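Local coordinates for actin-related protein 8 (Homo sapiens, PDB 4FO0), which binds ATP with low basal ATPase activity and serves as a proposed core subunit of the INO80 chromatin-remodelling complex, contributing to nucleosome binding, at residues S107-K110 / Q111-P114; S284-F287 / Y288-M291. All blocks are in the same frame, centred on the assembly; numbering follows the deposited sequence.

Contact 1 of 2, residues S107-K110 / Q111-P114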
loop_
_atom_site.group_PDB
_atom_site.type_symbol
_atom_site.label_atom_id
_atom_site.label_comp_id
_atom_site.label_asym_id
_atom_site.label_seq_id
_atom_site.Cartn_x
_atom_site.Cartn_y
_atom_site.Cartn_z
ATOM N N SER A 107 -8.864 7.181 32.186
ATOM C CA SER A 107 -8.580 7.427 33.600
ATOM C C SER A 107 -7.201 6.942 34.015
ATOM O O SER A 107 -6.419 7.685 34.603
ATOM C CB SER A 107 -9.628 6.769 34.486
ATOM O OG SER A 107 -10.811 7.537 34.479
ATOM N N TYR A 108 -6.918 5.683 33.727
ATOM C CA TYR A 108 -5.603 5.123 33.994
ATOM C C TYR A 108 -4.529 5.808 33.142
ATOM O O TYR A 108 -3.415 6.067 33.601
ATOM C CB TYR A 108 -5.621 3.631 33.675
ATOM C CG TYR A 108 -4.267 2.963 33.736
ATOM C CD1 TYR A 108 -3.372 3.076 32.679
ATOM C CD2 TYR A 108 -3.889 2.203 34.844
ATOM C CE1 TYR A 108 -2.138 2.463 32.720
ATOM C CE2 TYR A 108 -2.651 1.581 34.899
ATOM C CZ TYR A 108 -1.778 1.714 33.829
ATOM O OH TYR A 108 -0.540 1.104 33.861
ATOM N N ASN A 109 -4.865 6.094 31.893
ATOM C CA ASN A 109 -3.850 6.500 30.947
ATOM C C ASN A 109 -3.221 7.848 31.217
ATOM O O ASN A 109 -2.005 8.031 31.069
ATOM C CB ASN A 109 -4.345 6.376 29.501
ATOM C CG ASN A 109 -4.104 4.995 28.937
ATOM O OD1 ASN A 109 -3.240 4.259 29.422
ATOM N ND2 ASN A 109 -4.894 4.619 27.928
ATOM N N LYS A 110 -4.015 8.815 31.618
ATOM C CA LYS A 110 -3.391 10.119 31.676
ATOM C C LYS A 110 -2.839 10.503 33.058
ATOM O O LYS A 110 -2.534 11.665 33.338
ATOM C CB LYS A 110 -4.203 11.161 30.897
ATOM C CG LYS A 110 -4.452 10.656 29.421
ATOM C CD LYS A 110 -3.829 11.534 28.279
ATOM C CE LYS A 110 -4.852 12.521 27.687
ATOM N NZ LYS A 110 -4.316 13.457 26.644
ATOM N N GLN A 111 -2.668 9.457 33.867
ATOM C CA GLN A 111 -1.757 9.408 35.001
ATOM C C GLN A 111 -0.391 8.859 34.559
ATOM O O GLN A 111 0.562 8.872 35.334
ATOM C CB GLN A 111 -2.300 8.442 36.061
ATOM C CG GLN A 111 -3.616 8.842 36.715
ATOM C CD GLN A 111 -4.016 7.927 37.874
ATOM O OE1 GLN A 111 -3.932 6.699 37.781
ATOM N NE2 GLN A 111 -4.448 8.534 38.977
ATOM N N MET A 112 -0.302 8.341 33.336
ATOM C CA MET A 112 0.947 7.747 32.848
ATOM C C MET A 112 1.938 8.788 32.332
ATOM O O MET A 112 1.584 9.655 31.520
ATOM C CB MET A 112 0.688 6.734 31.719
ATOM C CG MET A 112 -0.185 5.543 32.087
ATOM S SD MET A 112 0.420 4.509 33.440
ATOM C CE MET A 112 2.046 5.208 33.746
ATOM N N ARG A 113 3.180 8.692 32.801
ATOM C CA ARG A 113 4.278 9.487 32.256
ATOM C C ARG A 113 5.310 8.559 31.661
ATOM O O ARG A 113 5.496 7.437 32.138
ATOM C CB ARG A 113 4.928 10.353 33.329
ATOM C CG ARG A 113 4.043 11.477 33.811
ATOM C CD ARG A 113 3.297 12.118 32.651
ATOM N NE ARG A 113 2.381 13.165 33.107
ATOM C CZ ARG A 113 1.088 12.982 33.374
ATOM N NH1 ARG A 113 0.530 11.783 33.227
ATOM N NH2 ARG A 113 0.350 14.005 33.788
ATOM N N PRO A 114 5.983 9.017 30.600
ATOM C CA PRO A 114 7.022 8.207 29.952
ATOM C C PRO A 114 8.293 8.121 30.809
ATOM O O PRO A 114 8.652 9.066 31.511
ATOM C CB PRO A 114 7.295 8.963 28.647
ATOM C CG PRO A 114 6.894 10.381 28.947
ATOM C CD PRO A 114 5.762 10.309 29.928
#

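Contact 2 of 2, residues S284-F287 / Y288-M291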
loop_
_atom_site.group_PDB
_atom_site.type_symbol
_atom_site.label_atom_id
_atom_site.label_comp_id
_atom_site.label_asym_id
_atom_site.label_seq_id
_atom_site.Cartn_x
_atom_site.Cartn_y
_atom_site.Cartn_z
ATOM N N SER A 284 -4.426 3.712 10.099
ATOM C CA SER A 284 -3.483 4.301 11.029
ATOM C C SER A 284 -4.070 5.573 11.641
ATOM O O SER A 284 -3.907 5.824 12.819
ATOM C CB SER A 284 -2.149 4.611 10.341
ATOM O OG SER A 284 -1.422 3.416 10.107
ATOM N N ARG A 285 -4.751 6.375 10.838
ATOM C CA ARG A 285 -5.255 7.652 11.310
ATOM C C ARG A 285 -6.423 7.366 12.246
ATOM O O ARG A 285 -6.543 7.951 13.324
ATOM C CB ARG A 285 -5.693 8.510 10.124
ATOM C CG ARG A 285 -6.294 9.860 10.493
ATOM C CD ARG A 285 -7.307 10.313 9.426
ATOM N NE ARG A 285 -6.821 9.975 8.093
ATOM C CZ ARG A 285 -7.454 9.222 7.198
ATOM N NH1 ARG A 285 -8.655 8.705 7.440
ATOM N NH2 ARG A 285 -6.866 8.998 6.034
ATOM N N CYS A 286 -7.263 6.428 11.833
ATOM C CA CYS A 286 -8.411 6.020 12.622
ATOM C C CYS A 286 -7.983 5.519 14.009
ATOM O O CYS A 286 -8.503 5.973 15.043
ATOM C CB CYS A 286 -9.185 4.948 11.860
ATOM S SG CYS A 286 -10.635 4.295 12.689
ATOM N N PHE A 287 -7.035 4.588 14.018
ATOM C CA PHE A 287 -6.457 4.084 15.257
ATOM C C PHE A 287 -5.929 5.211 16.151
ATOM O O PHE A 287 -6.112 5.201 17.361
ATOM C CB PHE A 287 -5.338 3.093 14.959
ATOM C CG PHE A 287 -4.880 2.331 16.166
ATOM C CD1 PHE A 287 -5.806 1.723 17.011
ATOM C CD2 PHE A 287 -3.533 2.210 16.458
ATOM C CE1 PHE A 287 -5.397 1.017 18.132
ATOM C CE2 PHE A 287 -3.111 1.499 17.575
ATOM C CZ PHE A 287 -4.045 0.900 18.414
ATOM N N TYR A 288 -5.272 6.185 15.549
ATOM C CA TYR A 288 -4.845 7.345 16.293
ATOM C C TYR A 288 -6.022 8.044 16.966
ATOM O O TYR A 288 -5.985 8.364 18.151
ATOM C CB TYR A 288 -4.103 8.325 15.375
ATOM C CG TYR A 288 -3.731 9.618 16.064
ATOM C CD1 TYR A 288 -2.993 9.614 17.250
ATOM C CD2 TYR A 288 -4.114 10.843 15.533
ATOM C CE1 TYR A 288 -2.655 10.803 17.894
ATOM C CE2 TYR A 288 -3.775 12.030 16.156
ATOM C CZ TYR A 288 -3.045 12.006 17.334
ATOM O OH TYR A 288 -2.719 13.195 17.936
ATOM N N TRP A 289 -7.064 8.299 16.194
ATOM C CA TRP A 289 -8.244 9.014 16.701
ATOM C C TRP A 289 -8.909 8.243 17.832
ATOM O O TRP A 289 -9.315 8.821 18.852
ATOM C CB TRP A 289 -9.238 9.259 15.572
ATOM C CG TRP A 289 -10.656 9.605 15.981
ATOM C CD1 TRP A 289 -11.092 10.764 16.566
ATOM C CD2 TRP A 289 -11.822 8.793 15.799
ATOM N NE1 TRP A 289 -12.454 10.714 16.770
ATOM C CE2 TRP A 289 -12.923 9.508 16.305
ATOM C CE3 TRP A 289 -12.038 7.519 15.257
ATOM C CZ2 TRP A 289 -14.223 8.994 16.291
ATOM C CZ3 TRP A 289 -13.328 7.013 15.243
ATOM C CH2 TRP A 289 -14.404 7.750 15.756
ATOM N N LEU A 290 -8.990 6.927 17.676
ATOM C CA LEU A 290 -9.548 6.098 18.736
ATOM C C LEU A 290 -8.673 6.186 19.984
ATOM O O LEU A 290 -9.183 6.385 21.091
ATOM C CB LEU A 290 -9.708 4.653 18.270
ATOM C CG LEU A 290 -10.669 4.465 17.096
ATOM C CD1 LEU A 290 -10.588 3.053 16.484
ATOM C CD2 LEU A 290 -12.067 4.776 17.544
ATOM N N MET A 291 -7.358 6.047 19.808
ATOM C CA MET A 291 -6.426 6.122 20.937
ATOM C C MET A 291 -6.467 7.465 21.667
ATOM O O MET A 291 -6.317 7.521 22.878
ATOM C CB MET A 291 -5.000 5.843 20.498
ATOM C CG MET A 291 -4.752 4.403 20.116
ATOM S SD MET A 291 -2.993 4.049 19.809
ATOM C CE MET A 291 -2.545 5.193 18.513
#

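Contact 1 of 2, residues S107-K110 / Q111-P114
Y108 and M112 form the packed side of this helix exit. The M112 thioether crosses the phenol ring obliquely, SD of M112 lying 4.1 Å from the centroid of the Y108 ring and 43° off its normal, a Met-aromatic contact. The ring gets there because CG of Y108 is anti to its own N (chi1 172°), while M112 is folded back at chi2 and chi3. R349, in strand 343-350, makes a cation-pi contact with the same ring. With an alanine here, the M112 sulfur would probably be left without its aromatic partner and R349 without its pi surface. Here helix 102-109 of the actin fold ends: M112 N donates to N109 O (2.9 Å), whereas the bond from Q111 N to Y108 O is weak at 3.5 Å. The amide of N109 is buried and satisfied by A294 O and R349 N. On the solvent side packing is looser. Q111 trails an extended chain past S107, with CG 3.7 Å from S107 O. R113 bends back at chi2, and its NH1 bridges two carbonyls, K110 O at 3.1 Å near the guanidinium plane and M112 O at 2.9 Å, approaching both from above their carbonyl planes.

Contact 2 of 2, residues S284-F287 / Y288-M291
Y288 lies in the buried middle of helix 280-293, part of the actin-type nucleotide-binding fold, and its N donates to S284 O in the first of four helical bonds linking 284-287 to 288-291. Its CB rests 3.2 Å from R285 O, while its ring leads off the helix to C301. R285 itself forms a salt bridge with D282 one turn back. W289 N bonds R285 O at 2.9 Å; the indole is deposited in two conformers, so its contact with R75 and L79 of helix 71-88 is less certain. L290 N meets C286 O almost head-on, its CG lies 3.3 Å from that same oxygen, and its CD1 touches C286 SG at 4.0 Å, with helix 353-359 beyond. M291 completes the series with N to F287 O at 2.9 Å. With CG anti to its carbonyl carbon (chi1 -70°), M291 sends its chain back across the F287 ring in a Met-aromatic contact. CG sits 4.0 Å from the F287 ring centroid and only 12° off the normal, a CH-pi contact; beyond it the chain bends at chi3, and SD stands 3.3 Å above the F287 ring plane, displaced toward the rim, closest to CE2.

Contact 1 precedes contact 2 by some 170 residues, and they do not touch: their centres are 18 Å apart and their nearest atoms about 6 Å. Strand 343-350 touches both: its F348 meets N109 of contact 1 and M291 of contact 2. A294, just after helix 280-293, accepts a hydrogen bond from N109 ND2. Contact 1 is at the surface and away from the annotated sites, its centre about 34 Å from the centre of the chain, whereas contact 2 is buried, its centre about 18 Å from it, and its S284 end approaches the nucleotide: that side chain is about 5 Å from bound ATP and about 6 Å from that of D255, an ATP-binding residue.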